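Glucose-6-phosphate isomerase (Thermus thermophilus, PDB 1ZZG) probably catalyses the reversible isomerisation of glucose 6-phosphate to fructose 6-phosphate, a step shared by glycolysis and gluconeogenesis. Local coordinates at residues R28-K33 / L388-E393; L230-L235 / M382-F387. All blocks are in the same frame, centred on the assembly; numbering follows the deposited sequence.

Contact 1 of 2, residues R28-K33 / L388-E393; sequences RRLLAK and LGELWE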
loop_
_atom_site.group_PDB
_atom_site.type_symbol
_atom_site.label_atom_id
_atom_site.label_comp_id
_atom_site.label_asym_id
_atom_site.label_seq_id
_atom_site.Cartn_x
_atom_site.Cartn_y
_atom_site.Cartn_z
ATOM N N ARG A 28 -16.103 24.762 -17.815
ATOM C CA ARG A 28 -16.231 25.198 -19.207
ATOM C C ARG A 28 -14.902 24.987 -19.948
ATOM O O ARG A 28 -14.872 24.451 -21.060
ATOM C CB ARG A 28 -16.623 26.683 -19.270
ATOM C CG ARG A 28 -16.947 27.193 -20.680
ATOM C CD ARG A 28 -16.773 28.711 -20.787
ATOM N NE ARG A 28 -15.376 29.100 -20.590
ATOM C CZ ARG A 28 -14.390 28.835 -21.441
ATOM N NH1 ARG A 28 -14.630 28.184 -22.569
ATOM N NH2 ARG A 28 -13.150 29.193 -21.149
ATOM N N ARG A 29 -13.803 25.414 -19.333
ATOM C CA ARG A 29 -12.488 25.264 -19.947
ATOM C C ARG A 29 -12.185 23.809 -20.283
ATOM O O ARG A 29 -11.616 23.512 -21.336
ATOM C CB ARG A 29 -11.392 25.796 -19.026
ATOM C CG ARG A 29 -11.376 27.301 -18.875
ATOM C CD ARG A 29 -10.176 27.759 -18.063
ATOM N NE ARG A 29 -10.150 29.215 -17.940
ATOM C CZ ARG A 29 -9.127 29.910 -17.450
ATOM N NH1 ARG A 29 -8.033 29.284 -17.030
ATOM N NH2 ARG A 29 -9.193 31.235 -17.387
ATOM N N LEU A 30 -12.555 22.905 -19.384
ATOM C CA LEU A 30 -12.307 21.485 -19.605
ATOM C C LEU A 30 -13.154 20.950 -20.758
ATOM O O LEU A 30 -12.639 20.288 -21.665
ATOM C CB LEU A 30 -12.611 20.688 -18.333
ATOM C CG LEU A 30 -12.464 19.163 -18.437
ATOM C CD1 LEU A 30 -11.003 18.788 -18.685
ATOM C CD2 LEU A 30 -12.973 18.515 -17.154
ATOM N N LEU A 31 -14.451 21.239 -20.722
ATOM C CA LEU A 31 -15.356 20.768 -21.765
ATOM C C LEU A 31 -15.045 21.373 -23.134
ATOM O O LEU A 31 -15.280 20.734 -24.165
ATOM C CB LEU A 31 -16.816 21.052 -21.380
ATOM C CG LEU A 31 -17.352 20.306 -20.147
ATOM C CD1 LEU A 31 -18.792 20.707 -19.872
ATOM C CD2 LEU A 31 -17.259 18.798 -20.378
ATOM N N ALA A 32 -14.513 22.594 -23.153
ATOM C CA ALA A 32 -14.174 23.243 -24.415
ATOM C C ALA A 32 -13.043 22.493 -25.114
ATOM O O ALA A 32 -12.905 22.565 -26.333
ATOM C CB ALA A 32 -13.762 24.700 -24.182
ATOM N N LYS A 33 -12.243 21.769 -24.336
ATOM C CA LYS A 33 -11.109 21.026 -24.884
ATOM C C LYS A 33 -11.476 19.714 -25.576
ATOM O O LYS A 33 -10.643 19.130 -26.269
ATOM C CB LYS A 33 -10.083 20.742 -23.783
ATOM C CG LYS A 33 -9.369 21.973 -23.250
ATOM C CD LYS A 33 -8.457 21.608 -22.081
ATOM C CE LYS A 33 -7.693 22.826 -21.588
ATOM N NZ LYS A 33 -6.800 22.515 -20.440
ATOM N N LEU A 388 -9.523 20.081 -11.303
ATOM C CA LEU A 388 -8.394 20.663 -10.585
ATOM C C LEU A 388 -7.276 21.059 -11.550
ATOM O O LEU A 388 -6.524 22.002 -11.296
ATOM C CB LEU A 388 -7.862 19.680 -9.537
ATOM C CG LEU A 388 -8.693 19.635 -8.256
ATOM C CD1 LEU A 388 -8.231 18.499 -7.346
ATOM C CD2 LEU A 388 -8.566 20.984 -7.558
ATOM N N GLY A 389 -7.165 20.339 -12.661
ATOM C CA GLY A 389 -6.143 20.677 -13.639
ATOM C C GLY A 389 -6.378 22.087 -14.155
ATOM O O GLY A 389 -5.430 22.834 -14.423
ATOM N N GLU A 390 -7.649 22.457 -14.294
ATOM C CA GLU A 390 -8.008 23.789 -14.765
ATOM C C GLU A 390 -7.833 24.821 -13.652
ATOM O O GLU A 390 -7.290 25.902 -13.879
ATOM C CB GLU A 390 -9.464 23.813 -15.254
ATOM C CG GLU A 390 -9.752 22.924 -16.465
ATOM C CD GLU A 390 -8.809 23.188 -17.630
ATOM O OE1 GLU A 390 -8.267 24.311 -17.717
ATOM O OE2 GLU A 390 -8.623 22.278 -18.469
ATOM N N LEU A 391 -8.303 24.489 -12.453
ATOM C CA LEU A 391 -8.191 25.400 -11.318
ATOM C C LEU A 391 -6.743 25.730 -10.973
ATOM O O LEU A 391 -6.449 26.837 -10.529
ATOM C CB LEU A 391 -8.886 24.810 -10.089
ATOM C CG LEU A 391 -10.412 24.691 -10.149
ATOM C CD1 LEU A 391 -10.900 23.866 -8.972
ATOM C CD2 LEU A 391 -11.048 26.080 -10.130
ATOM N N TRP A 392 -5.838 24.775 -11.175
ATOM C CA TRP A 392 -4.429 25.000 -10.865
ATOM C C TRP A 392 -3.595 25.348 -12.094
ATOM O O TRP A 392 -2.376 25.483 -12.009
ATOM C CB TRP A 392 -3.831 23.779 -10.154
ATOM C CG TRP A 392 -4.438 23.513 -8.805
ATOM C CD1 TRP A 392 -5.389 24.262 -8.169
ATOM C CD2 TRP A 392 -4.170 22.394 -7.948
ATOM N NE1 TRP A 392 -5.733 23.676 -6.974
ATOM C CE2 TRP A 392 -5.002 22.528 -6.812
ATOM C CE3 TRP A 392 -3.310 21.292 -8.030
ATOM C CZ2 TRP A 392 -5.003 21.596 -5.763
ATOM C CZ3 TRP A 392 -3.308 20.362 -6.987
ATOM C CH2 TRP A 392 -4.152 20.522 -5.868
ATOM N N GLU A 393 -4.262 25.490 -13.236
ATOM C CA GLU A 393 -3.597 25.860 -14.482
ATOM C C GLU A 393 -2.422 24.979 -14.872
ATOM O O GLU A 393 -1.330 25.467 -15.178
ATOM C CB GLU A 393 -3.137 27.317 -14.408
ATOM C CG GLU A 393 -4.261 28.274 -14.059
ATOM C CD GLU A 393 -3.847 29.728 -14.154
ATOM O OE1 GLU A 393 -2.800 30.096 -13.575
ATOM O OE2 GLU A 393 -4.575 30.502 -14.806
HETATM O O HOH W 1 -7.252 26.614 -16.601
HETATM O O HOH W 2 -5.241 23.685 -17.841
#
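Lys33 and Glu390 reach toward each other from opposite directions and close a salt bridge, NZ of Lys33 lying 2.7 Å from OE2 of Glu390. The ammonium takes the syn lone pair of OE2, on the side of the other carboxylate oxygen. Lys33 runs extended beyond CG, which carries NZ across to the carboxylate and brings CE alongside OE2 of Glu390. Glu390 instead bends at chi2 (-53°), which folds its carboxylate over the backbone of the other helix: CG packs 4.1 Å from CB of Leu30, and OE1 lies 3.7 Å from CB of Arg29. The second oxygen is held by water. Water 1 donates to OE1 and to the backbone O of Glu390 and accepts from Arg29 NH1, 2.8 Å away in the guanidinium plane; water 2 donates to OE1 and accepts a weak bond from Lys33 NZ. The contact ties the C-terminal part of helix 20-32 to the end of helix 371-391, which closes in a Schellman motif: Glu393 has positive phi (54°), and its N bonds back to O of Glu390 at 3.1 Å. Arg29 crosses Glu390 with the guanidinium and carboxylate planes 77° apart; their charged ends are linked through water 1 and form no direct ion pair. Its NE is taken by Glu25 in a salt bridge, while NH1 stays 4.3 Å from OE2 of Glu393, too far for one. Leu30, buried, sends its side chain onto Trp383, Ala386 and Phe387 of helix 371-391, and Leu41 and Met44 also touch it.

Contact 2 of 2, residues L230-L235 / M382-F387; sequences LKTALL and MWQTAF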
loop_
_atom_site.group_PDB
_atom_site.type_symbol
_atom_site.label_atom_id
_atom_site.label_comp_id
_atom_site.label_asym_id
_atom_site.label_seq_id
_atom_site.Cartn_x
_atom_site.Cartn_y
_atom_site.Cartn_z
ATOM N N LEU A 230 -17.353 18.796 -8.822
ATOM C CA LEU A 230 -16.918 20.195 -8.719
ATOM C C LEU A 230 -16.811 20.587 -7.243
ATOM O O LEU A 230 -15.997 21.428 -6.876
ATOM C CB LEU A 230 -17.903 21.139 -9.422
ATOM C CG LEU A 230 -17.759 21.282 -10.936
ATOM C CD1 LEU A 230 -18.874 22.166 -11.459
ATOM C CD2 LEU A 230 -16.394 21.875 -11.280
ATOM N N LYS A 231 -17.639 19.969 -6.404
ATOM C CA LYS A 231 -17.613 20.254 -4.974
ATOM C C LYS A 231 -16.333 19.753 -4.313
ATOM O O LYS A 231 -15.698 20.486 -3.546
ATOM C CB LYS A 231 -18.814 19.623 -4.274
ATOM C CG LYS A 231 -20.137 20.290 -4.581
ATOM C CD LYS A 231 -21.223 19.733 -3.678
ATOM C CE LYS A 231 -22.572 20.348 -3.983
ATOM N NZ LYS A 231 -23.584 19.908 -2.991
ATOM N N THR A 232 -15.958 18.503 -4.595
ATOM C CA THR A 232 -14.741 17.953 -3.996
ATOM C C THR A 232 -13.514 18.602 -4.627
ATOM O O THR A 232 -12.474 18.733 -3.982
ATOM C CB THR A 232 -14.671 16.404 -4.123
ATOM O OG1 THR A 232 -14.744 16.015 -5.502
ATOM C CG2 THR A 232 -15.826 15.763 -3.350
ATOM N N ALA A 233 -13.637 19.020 -5.887
ATOM C CA ALA A 233 -12.531 19.700 -6.552
ATOM C C ALA A 233 -12.284 20.985 -5.755
ATOM O O ALA A 233 -11.142 21.356 -5.476
ATOM C CB ALA A 233 -12.899 20.034 -7.982
ATOM N N LEU A 234 -13.370 21.658 -5.384
ATOM C CA LEU A 234 -13.266 22.891 -4.606
ATOM C C LEU A 234 -12.576 22.608 -3.271
ATOM O O LEU A 234 -11.674 23.338 -2.863
ATOM C CB LEU A 234 -14.651 23.487 -4.341
ATOM C CG LEU A 234 -14.659 24.749 -3.466
ATOM C CD1 LEU A 234 -13.890 25.862 -4.173
ATOM C CD2 LEU A 234 -16.092 25.182 -3.180
ATOM N N LEU A 235 -13.007 21.549 -2.595
ATOM C CA LEU A 235 -12.417 21.187 -1.312
ATOM C C LEU A 235 -10.903 21.061 -1.440
ATOM O O LEU A 235 -10.164 21.673 -0.677
ATOM C CB LEU A 235 -13.012 19.872 -0.793
ATOM C CG LEU A 235 -14.440 19.927 -0.240
ATOM C CD1 LEU A 235 -14.940 18.517 0.024
ATOM C CD2 LEU A 235 -14.465 20.748 1.047
ATOM N N MET A 382 -11.789 11.046 -11.313
ATOM C CA MET A 382 -11.106 11.456 -12.526
ATOM C C MET A 382 -11.605 12.849 -12.921
ATOM O O MET A 382 -10.813 13.686 -13.346
ATOM C CB MET A 382 -11.326 10.432 -13.645
ATOM C CG MET A 382 -10.508 9.160 -13.425
ATOM S SD MET A 382 -10.558 7.937 -14.774
ATOM C CE MET A 382 -11.912 6.888 -14.230
ATOM N N TRP A 383 -12.906 13.099 -12.764
ATOM C CA TRP A 383 -13.464 14.415 -13.081
ATOM C C TRP A 383 -12.898 15.440 -12.105
ATOM O O TRP A 383 -12.482 16.528 -12.502
ATOM C CB TRP A 383 -14.988 14.416 -12.969
ATOM C CG TRP A 383 -15.688 13.943 -14.190
ATOM C CD1 TRP A 383 -16.249 12.716 -14.392
ATOM C CD2 TRP A 383 -15.930 14.699 -15.385
ATOM N NE1 TRP A 383 -16.833 12.659 -15.640
ATOM C CE2 TRP A 383 -16.651 13.863 -16.269
ATOM C CE3 TRP A 383 -15.609 16.004 -15.794
ATOM C CZ2 TRP A 383 -17.060 14.287 -17.539
ATOM C CZ3 TRP A 383 -16.019 16.427 -17.063
ATOM C CH2 TRP A 383 -16.735 15.568 -17.916
ATOM N N GLN A 384 -12.909 15.088 -10.824
ATOM C CA GLN A 384 -12.376 15.961 -9.785
ATOM C C GLN A 384 -10.975 16.390 -10.177
ATOM O O GLN A 384 -10.638 17.567 -10.137
ATOM C CB GLN A 384 -12.314 15.215 -8.453
ATOM C CG GLN A 384 -11.431 15.867 -7.402
ATOM C CD GLN A 384 -11.353 15.041 -6.135
ATOM O OE1 GLN A 384 -12.349 14.865 -5.437
ATOM N NE2 GLN A 384 -10.164 14.516 -5.837
ATOM N N THR A 385 -10.164 15.411 -10.566
ATOM C CA THR A 385 -8.790 15.666 -10.963
ATOM C C THR A 385 -8.688 16.547 -12.211
ATOM O O THR A 385 -7.862 17.465 -12.261
ATOM C CB THR A 385 -8.049 14.335 -11.198
ATOM O OG1 THR A 385 -8.109 13.544 -10.001
ATOM C CG2 THR A 385 -6.596 14.591 -11.564
ATOM N N ALA A 386 -9.519 16.280 -13.215
ATOM C CA ALA A 386 -9.488 17.088 -14.434
ATOM C C ALA A 386 -9.899 18.532 -14.118
ATOM O O ALA A 386 -9.293 19.477 -14.625
ATOM C CB ALA A 386 -10.410 16.485 -15.504
ATOM N N PHE A 387 -10.920 18.707 -13.283
ATOM C CA PHE A 387 -11.351 20.058 -12.911
ATOM C C PHE A 387 -10.206 20.787 -12.202
ATOM O O PHE A 387 -9.951 21.972 -12.456
ATOM C CB PHE A 387 -12.584 20.018 -11.987
ATOM C CG PHE A 387 -13.870 19.619 -12.682
ATOM C CD1 PHE A 387 -14.190 20.128 -13.942
ATOM C CD2 PHE A 387 -14.780 18.766 -12.056
ATOM C CE1 PHE A 387 -15.401 19.794 -14.573
ATOM C CE2 PHE A 387 -15.990 18.425 -12.673
ATOM C CZ PHE A 387 -16.300 18.941 -13.935
#
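Leu230 sets one methyl squarely on the ring of Phe387: CD2 lies 3.5 Å from the ring centroid and only 10° off the normal, a CH-pi contact over the centre of the face. The two side chains cross at about a right angle, with CG of Leu230 off-centre, on the CE2 side of the ring, 3.8 Å from CE2 of Phe387. Beside them the methyl of Ala233 rests 4.0 Å from CB of Phe387, and its small size suits the point where the backbones come nearest, Ala233 CA to Gln384 CA at 4.9 Å. The polar link is a hydrogen bond from Thr232 OG1 to Gln384 OE1, 2.7 Å long, lying in the carbonyl plane on a lone pair of the amide oxygen. Gln384 gets there with CG opposite its backbone N (chi1 164°) and the chain straight beyond, running across to the neighbouring helix. An alanine in place of Gln384 would probably cost the buried Thr232 hydroxyl its strong acceptor, leaving the weak bonds to Leu228 O and Pro229 O, and open a gap beside Ala233. Farther out, His380 NE2 also hydrogen-bonds to Thr232 OG1, and Phe261 of helix 257-269 packs against Gln384. Arg27 of helix 20-32 touches both Leu230 and Phe387. The axes of the two short segments approach to 8.4 Å and cross at -54°. The whole is a buried helix-helix crossing, with a small residue at the close point and a methyl-on-ring contact and a polar pair flanking it, within the layered alpha-beta-alpha architecture of the sugar isomerase (SIS) fold.

Contacts 1 and 2 share helix 371-391: its residues 382-387 cross helix 228-238, and the helix's last residues with the loop after them, 388-393, meet the end of helix 20-32. Their centres are about 10 Å apart, on the same side of the chain's centre and away from the predicted active-site residues. Along the chain the order is 28-33, 230-235, 382-387, 388-393, so the pairing of contact 2 falls wholly between the two halves of contact 1. The contacts touch directly: CD2 of Leu30 lies 3.7 Å from CB of Ala386, and CD2 of Leu388 approaches the backbone O of Ala233. Three helices distant in sequence thus pack as one cluster, buried at contact 2 and partly buried at contact 1.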